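Local coordinates for Myo-inositol phosphohydrolase (Mitsuokella multacida, PDB 4WU3), which probably removes phosphate groups from phytate and related inositol polyphosphates, as a phosphatase of the protein tyrosine phosphatase-like family, at residues A[194-197]-A[198-202]; A[319-322]-A[323-326]; A[453-456]-A[457-461]; A[523-526]-A[527-530]; A[620-623]-A[624-627]. The protein carries 2 engineered substitutions. All coordinates share one frame; numbering follows the deposited sequence.

Overall arrangement
All five contacts are local turns of helices, in series along the chain. Contacts 4 and 5 lie closest, with centres about 15 Å apart, and they touch where I524 CD1 packs on W622 CB at 4.1 Å. Contacts 1 and 3 are the most distant pair, about 45 Å between centres on opposite sides of the chain's centre. Contact 3 has a bound inositol tetrakisphosphate about 13 Å from the side chain of E456, while contact 4 sits on the helix before strand 535-539, which leads into the ligand-pocket residues S540 to R546. Contacts 2 and 5, about 36 Å apart between centres, each begin a short helix with two aromatic side chains packed on longer helices.

Contact 1: residues A[194-197]-A[198-202]; sequences TEEE and MVKQH
M198 and V199 close the first turn of helix 195-201 on T194 and E195, a turn opened by a capping box. Among backbone bonds, V199 N reaches E195 O at 2.8 Å and M198 N reaches T194 O at 3.2 Å; K200 N and Q201 N follow on E196 O and E197 O. The box pairs E197 N with T194 OG1 at 3.1 Å and, in return, T194 N with E197 OE1. E197 CG lies beside its backbone N (chi1 -74°), which turns the carboxylate back toward the helix start; T194 N meets OE1 on its anti side, 31° out of the carboxylate plane.

The charged pair lies on a partly exposed flank. E196 and K200 run side by side with extended chains, and OE2 meets NZ at 3.3 Å in a salt bridge whose hydrogen bond is weak. Apolar contact falls on the buried flank, E195 CG to V199 CG2 at 4.0 Å; E195 OE2 is hydrogen-bonded to H241 at the end of strand 237-241. At the other end, H202 NE2 bonds E103 on helix 99-108, and H202 ND1 binds M198 O at 3.0 Å (166°), with the oxygen in the ring plane.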
loop_
_atom_site.group_PDB
_atom_site.type_symbol
_atom_site.label_atom_id
_atom_site.label_comp_id
_atom_site.label_asym_id
_atom_site.label_seq_id
_atom_site.Cartn_x
_atom_site.Cartn_y
_atom_site.Cartn_z
ATOM N N THR A 194 -27.100 -17.372 2.839
ATOM C CA THR A 194 -26.281 -16.276 2.335
ATOM C C THR A 194 -27.043 -14.990 2.581
ATOM O O THR A 194 -28.245 -15.027 2.842
ATOM C CB THR A 194 -26.062 -16.371 0.820
ATOM O OG1 THR A 194 -27.330 -16.327 0.149
ATOM C CG2 THR A 194 -25.332 -17.647 0.463
ATOM N N GLU A 195 -26.372 -13.851 2.477
ATOM C CA GLU A 195 -27.052 -12.573 2.684
ATOM C C GLU A 195 -28.127 -12.379 1.631
ATOM O O GLU A 195 -29.202 -11.832 1.902
ATOM C CB GLU A 195 -26.061 -11.402 2.641
ATOM C CG GLU A 195 -26.692 -10.056 2.973
ATOM C CD GLU A 195 -25.665 -8.969 3.225
ATOM O OE1 GLU A 195 -24.686 -9.213 3.970
ATOM O OE2 GLU A 195 -25.837 -7.866 2.685
ATOM N N GLU A 196 -27.833 -12.835 0.424
ATOM C CA GLU A 196 -28.759 -12.688 -0.690
ATOM C C GLU A 196 -30.071 -13.387 -0.375
ATOM O O GLU A 196 -31.148 -12.828 -0.573
ATOM C CB GLU A 196 -28.156 -13.280 -1.965
ATOM C CG GLU A 196 -29.117 -13.307 -3.133
ATOM C CD GLU A 196 -28.534 -14.003 -4.340
ATOM O OE1 GLU A 196 -27.802 -15.003 -4.174
ATOM O OE2 GLU A 196 -28.807 -13.540 -5.459
ATOM N N GLU A 197 -29.969 -14.621 0.106
ATOM C CA GLU A 197 -31.161 -15.388 0.440
ATOM C C GLU A 197 -31.969 -14.667 1.504
ATOM O O GLU A 197 -33.178 -14.543 1.379
ATOM C CB GLU A 197 -30.797 -16.802 0.899
ATOM C CG GLU A 197 -30.358 -17.707 -0.245
ATOM C CD GLU A 197 -29.773 -19.028 0.224
ATOM O OE1 GLU A 197 -29.199 -19.092 1.342
ATOM O OE2 GLU A 197 -29.867 -20.005 -0.550
ATOM N N MET A 198 -31.295 -14.166 2.535
ATOM C CA MET A 198 -31.992 -13.528 3.646
ATOM C C MET A 198 -32.661 -12.254 3.160
ATOM O O MET A 198 -33.808 -11.979 3.492
ATOM C CB MET A 198 -31.015 -13.240 4.783
ATOM C CG MET A 198 -31.667 -12.911 6.116
ATOM S SD MET A 198 -31.930 -11.150 6.265
ATOM C CE MET A 198 -30.250 -10.553 6.446
ATOM N N VAL A 199 -31.962 -11.490 2.333
ATOM C CA VAL A 199 -32.489 -10.214 1.859
ATOM C C VAL A 199 -33.671 -10.421 0.916
ATOM O O VAL A 199 -34.673 -9.708 0.985
ATOM C CB VAL A 199 -31.388 -9.370 1.167
ATOM C CG1 VAL A 199 -31.994 -8.208 0.403
ATOM C CG2 VAL A 199 -30.410 -8.840 2.203
ATOM N N LYS A 200 -33.557 -11.392 0.027
ATOM C CA LYS A 200 -34.637 -11.668 -0.897
ATOM C C LYS A 200 -35.880 -12.244 -0.206
ATOM O O LYS A 200 -36.999 -12.017 -0.651
ATOM C CB LYS A 200 -34.152 -12.609 -1.985
ATOM C CG LYS A 200 -33.186 -11.938 -2.929
ATOM C CD LYS A 200 -32.982 -12.786 -4.161
ATOM C CE LYS A 200 -32.188 -12.025 -5.195
ATOM N NZ LYS A 200 -31.884 -12.878 -6.375
ATOM N N GLN A 201 -35.686 -12.970 0.888
ATOM C CA GLN A 201 -36.821 -13.487 1.654
ATOM C C GLN A 201 -37.586 -12.359 2.322
ATOM O O GLN A 201 -38.738 -12.529 2.716
ATOM C CB GLN A 201 -36.362 -14.511 2.694
ATOM C CG GLN A 201 -36.167 -15.878 2.072
ATOM C CD GLN A 201 -35.422 -16.830 2.969
ATOM O OE1 GLN A 201 -35.441 -16.700 4.193
ATOM N NE2 GLN A 201 -34.751 -17.801 2.361
ATOM N N HIS A 202 -36.945 -11.203 2.442
ATOM C CA HIS A 202 -37.628 -10.027 2.942
ATOM C C HIS A 202 -38.225 -9.200 1.816
ATOM O O HIS A 202 -38.763 -8.124 2.050
ATOM C CB HIS A 202 -36.689 -9.196 3.809
ATOM C CG HIS A 202 -36.554 -9.729 5.197
ATOM N ND1 HIS A 202 -35.771 -10.821 5.498
ATOM C CD2 HIS A 202 -37.147 -9.359 6.354
ATOM C CE1 HIS A 202 -35.862 -11.083 6.788
ATOM N NE2 HIS A 202 -36.693 -10.211 7.331
#

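Contact 2: residues A[319-322]-A[323-326]; sequences TPYS and VWAK
P320 O takes two backbone N-H groups at once: W324 N at 3.0 Å, almost straight at 176°, and V323 N at 3.1 Å in a weak, bent bond. Y321 O receives A325 N in a short bond of 2.7 Å, and S322 O receives K326 N from above the carbonyl plane, so successive carbonyls tie P320-S322 to the residues four further on.

Side chains divide over two flanks. On one, V323 packs back on the residues that lead into the helix: its CG2 lies alongside the P320 ring, 3.8 Å from CG, and its CG1 meets T319 CG2, the two side chains crossing at about a right angle. On the other, the Y321 ring swings out with CG trans to the backbone N (chi1 173°) and lays one face over A325 CB, a CH-pi contact with the methyl carbon 4.2 Å from the ring centroid. W324 comes up obliquely to the same ring, CZ3 to Y321 CE1 at 3.9 Å, the planes inclined by 38°.

Y310 meets both rings edge-to-face, W324 NE1 is held by E313, and S322 OG is bonded to D223. The arrangement is the first turn of a short alpha helix, 321-327, with P320 at the N-cap position, Y321 packed on both helices 219-230 and 291-313, and W324 on the latter.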
loop_
_atom_site.group_PDB
_atom_site.type_symbol
_atom_site.label_atom_id
_atom_site.label_comp_id
_atom_site.label_asym_id
_atom_site.label_seq_id
_atom_site.Cartn_x
_atom_site.Cartn_y
_atom_site.Cartn_z
ATOM N N THR A 319 -18.224 6.235 -21.478
ATOM C CA THR A 319 -16.931 5.566 -21.407
ATOM C C THR A 319 -16.816 4.907 -20.042
ATOM O O THR A 319 -17.036 5.553 -19.018
ATOM C CB THR A 319 -15.774 6.566 -21.544
ATOM O OG1 THR A 319 -15.915 7.325 -22.748
ATOM C CG2 THR A 319 -14.438 5.855 -21.545
ATOM N N PRO A 320 -16.486 3.613 -20.019
ATOM C CA PRO A 320 -16.338 2.930 -18.736
ATOM C C PRO A 320 -15.241 3.578 -17.892
ATOM O O PRO A 320 -14.296 4.149 -18.447
ATOM C CB PRO A 320 -15.935 1.501 -19.134
ATOM C CG PRO A 320 -16.383 1.344 -20.552
ATOM C CD PRO A 320 -16.272 2.713 -21.165
ATOM N N TYR A 321 -15.369 3.486 -16.567
ATOM C CA TYR A 321 -14.412 4.104 -15.662
ATOM C C TYR A 321 -13.009 3.548 -15.894
ATOM O O TYR A 321 -12.036 4.302 -15.955
ATOM C CB TYR A 321 -14.809 3.919 -14.189
ATOM C CG TYR A 321 -13.718 4.405 -13.276
ATOM C CD1 TYR A 321 -13.637 5.732 -12.911
ATOM C CD2 TYR A 321 -12.722 3.556 -12.847
ATOM C CE1 TYR A 321 -12.607 6.192 -12.105
ATOM C CE2 TYR A 321 -11.689 4.008 -12.040
ATOM C CZ TYR A 321 -11.640 5.327 -11.673
ATOM O OH TYR A 321 -10.617 5.783 -10.872
ATOM N N SER A 322 -12.913 2.229 -16.027
ATOM C CA SER A 322 -11.625 1.572 -16.254
ATOM C C SER A 322 -10.936 2.100 -17.511
ATOM O O SER A 322 -9.715 2.255 -17.531
ATOM C CB SER A 322 -11.815 0.057 -16.363
ATOM O OG SER A 322 -12.755 -0.250 -17.378
ATOM N N VAL A 323 -11.727 2.388 -18.547
ATOM C CA VAL A 323 -11.191 2.884 -19.811
ATOM C C VAL A 323 -10.712 4.318 -19.645
ATOM O O VAL A 323 -9.592 4.658 -20.026
ATOM C CB VAL A 323 -12.224 2.774 -20.960
ATOM C CG1 VAL A 323 -11.669 3.364 -22.246
ATOM C CG2 VAL A 323 -12.602 1.321 -21.198
ATOM N N TRP A 324 -11.555 5.160 -19.062
ATOM C CA TRP A 324 -11.161 6.524 -18.762
ATOM C C TRP A 324 -9.905 6.539 -17.878
ATOM O O TRP A 324 -8.964 7.295 -18.129
ATOM C CB TRP A 324 -12.309 7.249 -18.062
ATOM C CG TRP A 324 -11.948 8.598 -17.569
ATOM C CD1 TRP A 324 -12.088 9.785 -18.237
ATOM C CD2 TRP A 324 -11.401 8.921 -16.286
ATOM N NE1 TRP A 324 -11.651 10.825 -17.447
ATOM C CE2 TRP A 324 -11.219 10.318 -16.248
ATOM C CE3 TRP A 324 -11.031 8.162 -15.174
ATOM C CZ2 TRP A 324 -10.694 10.966 -15.141
ATOM C CZ3 TRP A 324 -10.505 8.804 -14.082
ATOM C CH2 TRP A 324 -10.339 10.195 -14.067
ATOM N N ALA A 325 -9.892 5.709 -16.841
ATOM C CA ALA A 325 -8.798 5.735 -15.871
ATOM C C ALA A 325 -7.473 5.332 -16.511
ATOM O O ALA A 325 -6.430 5.906 -16.199
ATOM C CB ALA A 325 -9.100 4.832 -14.687
ATOM N N LYS A 326 -7.528 4.336 -17.393
ATOM C CA LYS A 326 -6.355 3.887 -18.139
ATOM C C LYS A 326 -5.799 5.012 -19.020
ATOM O O LYS A 326 -4.618 5.318 -18.975
ATOM C CB LYS A 326 -6.717 2.680 -19.004
ATOM C CG LYS A 326 -5.539 2.027 -19.706
ATOM C CD LYS A 326 -4.539 1.492 -18.695
ATOM C CE LYS A 326 -3.377 0.779 -19.369
ATOM N NZ LYS A 326 -2.419 1.742 -19.987
#

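Contact 3: residues A[453-456]-A[457-461]; sequences LKDE and NSRLN
D455 and R459, one turn apart on helix 449-463, form an i to i+4 salt bridge on a partly exposed flank. The aspartate leaves the helix with CG trans to its backbone N (chi1 178°), which sends the carboxylate along the helix toward the arginine, while R459 extends straight from CG to NE. R459 NE then gives its hydrogen to D455 OD2 at 3.1 Å. The oxygen sits at the guanidinium edge, near its plane, and is met on its syn side but 30° out of the carboxylate plane. NE alone makes the bond, with R459 NH2 3.7 Å from D455 OD2, and the two planes are 44° apart. D455 OD1 also lies at the guanidinium edge, 3.3 Å from R459 NE, and takes a hydrogen bond with T425 OG1, which fixes the rotation of the carboxylate from its other end.

E456 and L460 are arranged differently: they lie side by side and point the same way, with E456 CG 3.9 Å from L460 CD1. Past CG the glutamate turns away from the leucine, and its buried carboxylate is held by R506 through OE1 and by H426 N through OE2. R459 and L460 both rest on W342 of strand 342-346, placing the helix against that sheet. Backbone bonds of the same turn include N457 N to L453 O at 2.9 Å and L460 N to E456 O at 3.1 Å.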
loop_
_atom_site.group_PDB
_atom_site.type_symbol
_atom_site.label_atom_id
_atom_site.label_comp_id
_atom_site.label_asym_id
_atom_site.label_seq_id
_atom_site.Cartn_x
_atom_site.Cartn_y
_atom_site.Cartn_z
ATOM N N LEU A 453 -12.230 -18.887 -32.018
ATOM C CA LEU A 453 -11.896 -19.368 -33.360
ATOM C C LEU A 453 -11.473 -18.229 -34.289
ATOM O O LEU A 453 -10.605 -18.418 -35.148
ATOM C CB LEU A 453 -13.062 -20.141 -33.971
ATOM C CG LEU A 453 -13.345 -21.475 -33.288
ATOM C CD1 LEU A 453 -14.672 -22.045 -33.776
ATOM C CD2 LEU A 453 -12.201 -22.444 -33.543
ATOM N N LYS A 454 -12.083 -17.057 -34.114
ATOM C CA LYS A 454 -11.728 -15.883 -34.905
ATOM C C LYS A 454 -10.328 -15.369 -34.557
ATOM O O LYS A 454 -9.544 -15.034 -35.441
ATOM C CB LYS A 454 -12.743 -14.764 -34.698
ATOM C CG LYS A 454 -12.394 -13.521 -35.497
ATOM C CD LYS A 454 -13.318 -12.356 -35.204
ATOM C CE LYS A 454 -12.942 -11.160 -36.067
ATOM N NZ LYS A 454 -13.664 -9.928 -35.655
ATOM N N ASP A 455 -10.022 -15.303 -33.267
ATOM C CA ASP A 455 -8.681 -14.947 -32.833
ATOM C C ASP A 455 -7.689 -15.959 -33.390
ATOM O O ASP A 455 -6.651 -15.583 -33.907
ATOM C CB ASP A 455 -8.602 -14.907 -31.302
ATOM C CG ASP A 455 -7.203 -14.584 -30.788
ATOM O OD1 ASP A 455 -6.362 -15.504 -30.711
ATOM O OD2 ASP A 455 -6.945 -13.414 -30.438
ATOM N N GLU A 456 -8.031 -17.241 -33.305
ATOM C CA GLU A 456 -7.146 -18.321 -33.758
ATOM C C GLU A 456 -6.834 -18.235 -35.244
ATOM O O GLU A 456 -5.672 -18.253 -35.652
ATOM C CB GLU A 456 -7.767 -19.691 -33.439
ATOM C CG GLU A 456 -6.818 -20.877 -33.548
ATOM C CD GLU A 456 -7.308 -22.083 -32.761
ATOM O OE1 GLU A 456 -8.151 -22.835 -33.304
ATOM O OE2 GLU A 456 -6.861 -22.282 -31.600
ATOM N N ASN A 457 -7.871 -18.164 -36.068
ATOM C CA ASN A 457 -7.657 -18.132 -37.502
ATOM C C ASN A 457 -6.817 -16.926 -37.892
ATOM O O ASN A 457 -5.941 -17.019 -38.758
ATOM C CB ASN A 457 -8.991 -18.138 -38.244
ATOM C CG ASN A 457 -9.652 -19.503 -38.224
ATOM O OD1 ASN A 457 -9.033 -20.506 -38.575
ATOM N ND2 ASN A 457 -10.912 -19.549 -37.815
ATOM N N SER A 458 -7.074 -15.807 -37.225
ATOM C CA SER A 458 -6.431 -14.549 -37.564
ATOM C C SER A 458 -4.946 -14.576 -37.245
ATOM O O SER A 458 -4.116 -14.130 -38.047
ATOM C CB SER A 458 -7.101 -13.400 -36.817
ATOM O OG SER A 458 -6.517 -12.162 -37.175
ATOM N N ARG A 459 -4.608 -15.111 -36.077
ATOM C CA ARG A 459 -3.218 -15.119 -35.641
ATOM C C ARG A 459 -2.387 -16.138 -36.410
ATOM O O ARG A 459 -1.212 -15.890 -36.689
ATOM C CB ARG A 459 -3.117 -15.364 -34.132
ATOM C CG ARG A 459 -3.622 -14.200 -33.304
ATOM C CD ARG A 459 -3.357 -14.368 -31.812
ATOM N NE ARG A 459 -3.952 -13.273 -31.038
ATOM C CZ ARG A 459 -3.381 -12.085 -30.852
ATOM N NH1 ARG A 459 -2.186 -11.822 -31.364
ATOM N NH2 ARG A 459 -4.004 -11.155 -30.146
ATOM N N LEU A 460 -2.984 -17.280 -36.747
ATOM C CA LEU A 460 -2.282 -18.305 -37.524
ATOM C C LEU A 460 -1.983 -17.787 -38.935
ATOM O O LEU A 460 -0.857 -17.896 -39.442
ATOM C CB LEU A 460 -3.102 -19.597 -37.595
ATOM C CG LEU A 460 -3.232 -20.368 -36.286
ATOM C CD1 LEU A 460 -4.273 -21.472 -36.414
ATOM C CD2 LEU A 460 -1.886 -20.939 -35.862
ATOM N N ASN A 461 -3.000 -17.221 -39.573
ATOM C CA ASN A 461 -2.819 -16.620 -40.885
ATOM C C ASN A 461 -1.715 -15.576 -40.884
ATOM O O ASN A 461 -0.804 -15.638 -41.713
ATOM C CB ASN A 461 -4.126 -16.018 -41.374
ATOM C CG ASN A 461 -5.130 -17.083 -41.745
ATOM O OD1 ASN A 461 -4.754 -18.223 -42.028
ATOM N ND2 ASN A 461 -6.409 -16.725 -41.752
#

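Contact 4: residues A[523-526]-A[527-530]; sequences FINF and TRTM
T527 bends its hydroxyl back onto the helix, OG1 giving its hydrogen to I524 O at 2.6 Å, in the carbonyl plane and on a lone pair. The same oxygen also accepts R528 N at 3.0 Å, so two donors grip it. With OG1 lodged between backbone N and carbonyl carbon (chi1 62°), CG2 is left over one face of the F523 ring, toward its rim and 3.5 Å from CZ.

R528 runs alongside N525, and its NE points almost straight at N525 OD1 (3.2 Å, 176°) in the guanidinium plane. I524 CG2 covers one face of that guanidinium, 4.0 Å from NH2. A water donates to N525 OD1 and weakly accepts from R528 NH2, which is bonded more firmly to F618 O. M530 turns back at the helix end: CB lies over one face of the F526 ring, and SD, 3.7 Å from CE2, makes an oblique Met-aromatic contact. F526 O receives weak bonds from T529 N, T529 OG1 and M530 N as the helix unwinds.

Further out, Y417 meets the F526 ring edge-to-face and Y505 meets it at an incline, F538 meets F523, and Y554 and M557 of helix 545-558 lie against T527. This is the C-terminal end of helix 517-529, which in the tyrosine phosphatase fold packs beside the strand, here 535-539, that runs into the phosphate-binding P-loop.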
loop_
_atom_site.group_PDB
_atom_site.type_symbol
_atom_site.label_atom_id
_atom_site.label_comp_id
_atom_site.label_asym_id
_atom_site.label_seq_id
_atom_site.Cartn_x
_atom_site.Cartn_y
_atom_site.Cartn_z
ATOM N N PHE A 523 -20.519 -30.383 -23.873
ATOM C CA PHE A 523 -20.115 -31.772 -24.009
ATOM C C PHE A 523 -21.284 -32.750 -23.873
ATOM O O PHE A 523 -21.366 -33.726 -24.615
ATOM C CB PHE A 523 -19.032 -32.152 -23.012
ATOM C CG PHE A 523 -18.604 -33.594 -23.120
ATOM C CD1 PHE A 523 -17.962 -34.057 -24.263
ATOM C CD2 PHE A 523 -18.851 -34.483 -22.099
ATOM C CE1 PHE A 523 -17.578 -35.390 -24.382
ATOM C CE2 PHE A 523 -18.473 -35.815 -22.208
ATOM C CZ PHE A 523 -17.833 -36.271 -23.350
ATOM N N ILE A 524 -22.174 -32.517 -22.921
ATOM C CA ILE A 524 -23.287 -33.438 -22.717
ATOM C C ILE A 524 -24.195 -33.442 -23.948
ATOM O O ILE A 524 -24.578 -34.499 -24.467
ATOM C CB ILE A 524 -24.068 -33.078 -21.447
ATOM C CG1 ILE A 524 -23.168 -33.320 -20.228
ATOM C CG2 ILE A 524 -25.366 -33.876 -21.350
ATOM C CD1 ILE A 524 -23.703 -32.750 -18.942
ATOM N N ASN A 525 -24.502 -32.255 -24.441
ATOM C CA ASN A 525 -25.241 -32.142 -25.675
ATOM C C ASN A 525 -24.537 -32.908 -26.794
ATOM O O ASN A 525 -25.170 -33.668 -27.515
ATOM C CB ASN A 525 -25.445 -30.673 -26.034
ATOM C CG ASN A 525 -26.390 -29.978 -25.075
ATOM O OD1 ASN A 525 -27.117 -30.626 -24.316
ATOM N ND2 ASN A 525 -26.390 -28.655 -25.106
ATOM N N PHE A 526 -23.226 -32.741 -26.923
ATOM C CA PHE A 526 -22.486 -33.492 -27.932
ATOM C C PHE A 526 -22.732 -34.983 -27.771
ATOM O O PHE A 526 -22.980 -35.669 -28.755
ATOM C CB PHE A 526 -20.984 -33.197 -27.863
ATOM C CG PHE A 526 -20.156 -34.036 -28.798
ATOM C CD1 PHE A 526 -19.934 -33.637 -30.081
ATOM C CD2 PHE A 526 -19.600 -35.216 -28.387
ATOM C CE1 PHE A 526 -19.172 -34.404 -30.945
ATOM C CE2 PHE A 526 -18.843 -35.987 -29.247
ATOM C CZ PHE A 526 -18.631 -35.580 -30.531
ATOM N N THR A 527 -22.673 -35.493 -26.539
ATOM C CA THR A 527 -22.804 -36.934 -26.333
ATOM C C THR A 527 -24.190 -37.441 -26.686
ATOM O O THR A 527 -24.349 -38.602 -27.027
ATOM C CB THR A 527 -22.510 -37.389 -24.881
ATOM O OG1 THR A 527 -23.448 -36.785 -23.980
ATOM C CG2 THR A 527 -21.091 -37.045 -24.474
ATOM N N ARG A 528 -25.201 -36.591 -26.585
ATOM C CA ARG A 528 -26.564 -37.029 -26.870
ATOM C C ARG A 528 -26.803 -37.351 -28.345
ATOM O O ARG A 528 -27.644 -38.179 -28.665
ATOM C CB ARG A 528 -27.542 -35.946 -26.496
ATOM C CG ARG A 528 -27.544 -35.512 -25.056
ATOM C CD ARG A 528 -28.542 -34.388 -25.086
ATOM N NE ARG A 528 -28.586 -33.486 -23.965
ATOM C CZ ARG A 528 -29.147 -33.798 -22.815
ATOM N NH1 ARG A 528 -29.662 -35.012 -22.626
ATOM N NH2 ARG A 528 -29.164 -32.899 -21.865
ATOM N N THR A 529 -26.087 -36.674 -29.238
ATOM C CA THR A 529 -26.339 -36.790 -30.676
ATOM C C THR A 529 -25.228 -37.540 -31.405
ATOM O O THR A 529 -25.344 -37.805 -32.599
ATOM C CB THR A 529 -26.436 -35.406 -31.328
ATOM O OG1 THR A 529 -25.155 -34.782 -31.316
ATOM C CG2 THR A 529 -27.298 -34.525 -30.571
ATOM N N MET A 530 -24.138 -37.858 -30.713
ATOM C CA MET A 530 -23.014 -38.473 -31.390
ATOM C C MET A 530 -23.393 -39.883 -31.829
ATOM O O MET A 530 -24.244 -40.527 -31.217
ATOM C CB MET A 530 -21.762 -38.485 -30.507
ATOM C CG MET A 530 -21.757 -39.524 -29.398
ATOM S SD MET A 530 -20.350 -39.265 -28.291
ATOM C CE MET A 530 -20.504 -40.707 -27.263
HETATM O O HOH W 1 -26.829 -30.471 -21.399
#

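Contact 5: residues A[620-623]-A[624-627]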
loop_
_atom_site.group_PDB
_atom_site.type_symbol
_atom_site.label_atom_id
_atom_site.label_comp_id
_atom_site.label_asym_id
_atom_site.label_seq_id
_atom_site.Cartn_x
_atom_site.Cartn_y
_atom_site.Cartn_z
ATOM N N THR A 620 -32.397 -33.259 -18.160
ATOM C CA THR A 620 -32.070 -32.057 -17.399
ATOM C C THR A 620 -30.580 -31.724 -17.508
ATOM O O THR A 620 -29.725 -32.567 -17.246
ATOM C CB THR A 620 -32.401 -32.232 -15.911
ATOM O OG1 THR A 620 -33.756 -32.666 -15.766
ATOM C CG2 THR A 620 -32.196 -30.916 -15.177
ATOM N N SER A 621 -30.270 -30.493 -17.885
ATOM C CA SER A 621 -28.884 -30.116 -18.118
ATOM C C SER A 621 -28.134 -29.881 -16.813
ATOM O O SER A 621 -28.737 -29.698 -15.756
ATOM C CB SER A 621 -28.814 -28.863 -18.982
ATOM O OG SER A 621 -29.226 -27.725 -18.244
ATOM N N TRP A 622 -26.809 -29.876 -16.915
ATOM C CA TRP A 622 -25.921 -29.606 -15.787
ATOM C C TRP A 622 -26.134 -28.198 -15.241
ATOM O O TRP A 622 -26.168 -28.000 -14.031
ATOM C CB TRP A 622 -24.474 -29.804 -16.237
ATOM C CG TRP A 622 -23.383 -29.287 -15.329
ATOM C CD1 TRP A 622 -22.522 -28.281 -15.611
ATOM C CD2 TRP A 622 -23.001 -29.790 -14.041
ATOM N NE1 TRP A 622 -21.638 -28.109 -14.584
ATOM C CE2 TRP A 622 -21.909 -29.022 -13.606
ATOM C CE3 TRP A 622 -23.480 -30.809 -13.216
ATOM C CZ2 TRP A 622 -21.286 -29.230 -12.382
ATOM C CZ3 TRP A 622 -22.867 -31.016 -11.995
ATOM C CH2 TRP A 622 -21.773 -30.235 -11.590
ATOM N N SER A 623 -26.294 -27.230 -16.137
ATOM C CA SER A 623 -26.527 -25.849 -15.732
ATOM C C SER A 623 -27.850 -25.697 -14.981
ATOM O O SER A 623 -27.897 -25.059 -13.934
ATOM C CB SER A 623 -26.501 -24.927 -16.951
ATOM O OG SER A 623 -25.165 -24.765 -17.402
ATOM N N GLN A 624 -28.920 -26.275 -15.519
ATOM C CA GLN A 624 -30.230 -26.237 -14.864
ATOM C C GLN A 624 -30.172 -26.941 -13.499
ATOM O O GLN A 624 -30.686 -26.434 -12.508
ATOM C CB GLN A 624 -31.302 -26.874 -15.761
ATOM C CG GLN A 624 -31.599 -26.099 -17.045
ATOM C CD GLN A 624 -32.405 -26.909 -18.050
ATOM O OE1 GLN A 624 -32.649 -28.098 -17.850
ATOM N NE2 GLN A 624 -32.810 -26.269 -19.149
ATOM N N TRP A 625 -29.519 -28.098 -13.450
ATOM C CA TRP A 625 -29.364 -28.840 -12.205
ATOM C C TRP A 625 -28.634 -28.007 -11.150
ATOM O O TRP A 625 -29.078 -27.912 -10.010
ATOM C CB TRP A 625 -28.608 -30.145 -12.457
ATOM C CG TRP A 625 -28.539 -31.069 -11.256
ATOM C CD1 TRP A 625 -29.515 -31.925 -10.827
ATOM C CD2 TRP A 625 -27.438 -31.230 -10.344
ATOM N NE1 TRP A 625 -29.087 -32.612 -9.711
ATOM C CE2 TRP A 625 -27.821 -32.199 -9.391
ATOM C CE3 TRP A 625 -26.169 -30.646 -10.241
ATOM C CZ2 TRP A 625 -26.985 -32.591 -8.345
ATOM C CZ3 TRP A 625 -25.337 -31.036 -9.204
ATOM C CH2 TRP A 625 -25.746 -32.002 -8.270
ATOM N N LEU A 626 -27.512 -27.404 -11.533
ATOM C CA LEU A 626 -26.781 -26.524 -10.628
ATOM C C LEU A 626 -27.705 -25.445 -10.092
ATOM O O LEU A 626 -27.678 -25.127 -8.908
ATOM C CB LEU A 626 -25.608 -25.857 -11.347
ATOM C CG LEU A 626 -24.364 -26.705 -11.593
ATOM C CD1 LEU A 626 -23.295 -25.878 -12.292
ATOM C CD2 LEU A 626 -23.840 -27.275 -10.289
ATOM N N ALA A 627 -28.511 -24.877 -10.982
ATOM C CA ALA A 627 -29.417 -23.790 -10.627
ATOM C C ALA A 627 -30.740 -24.322 -10.080
ATOM O O ALA A 627 -31.786 -24.152 -10.705
ATOM C CB ALA A 627 -29.672 -22.899 -11.841
#
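A capping box opens helix 622-626, with S621 and Q624 as its two sides. Q624 N donates to S621 OG at 3.1 Å, and S621 N returns a weak bond of 3.4 Å to Q624 OE1. The hydroxyl is placed for this by a chi1 of 72°, tucked between backbone N and carbonyl carbon, where Q624 CG also presses on it; T620 CG2, from the residue before the cap, lies 3.9 Å from Q624 OE1. Behind the cap, W625 N and L626 N bond S621 O and W622 O, both at 2.9 Å, and A627 N ends the run on S623 O.

This short helix near the end of the chain sits on helices 517-529 and 593-613 of the phosphatase fold. S623 OG is bonded to D521, W622 packs on A517 and I520, and Y609 meets both tryptophans edge-to-face.

W622 and W625 have nearly parallel planes, 17° apart, but their six-membered rings are slid so far that they barely overlap; the touch is between the CZ3 atoms, at 3.7 Å. L626 approaches W622 over a face: its CD1 lies 3.9 Å from the centroid of the five-membered ring, a CH-pi contact, and CD2 sits over the benzo part, 3.8 Å from CZ2. W625 NE1 is hydrogen-bonded to E612 OE1 on helix 593-613.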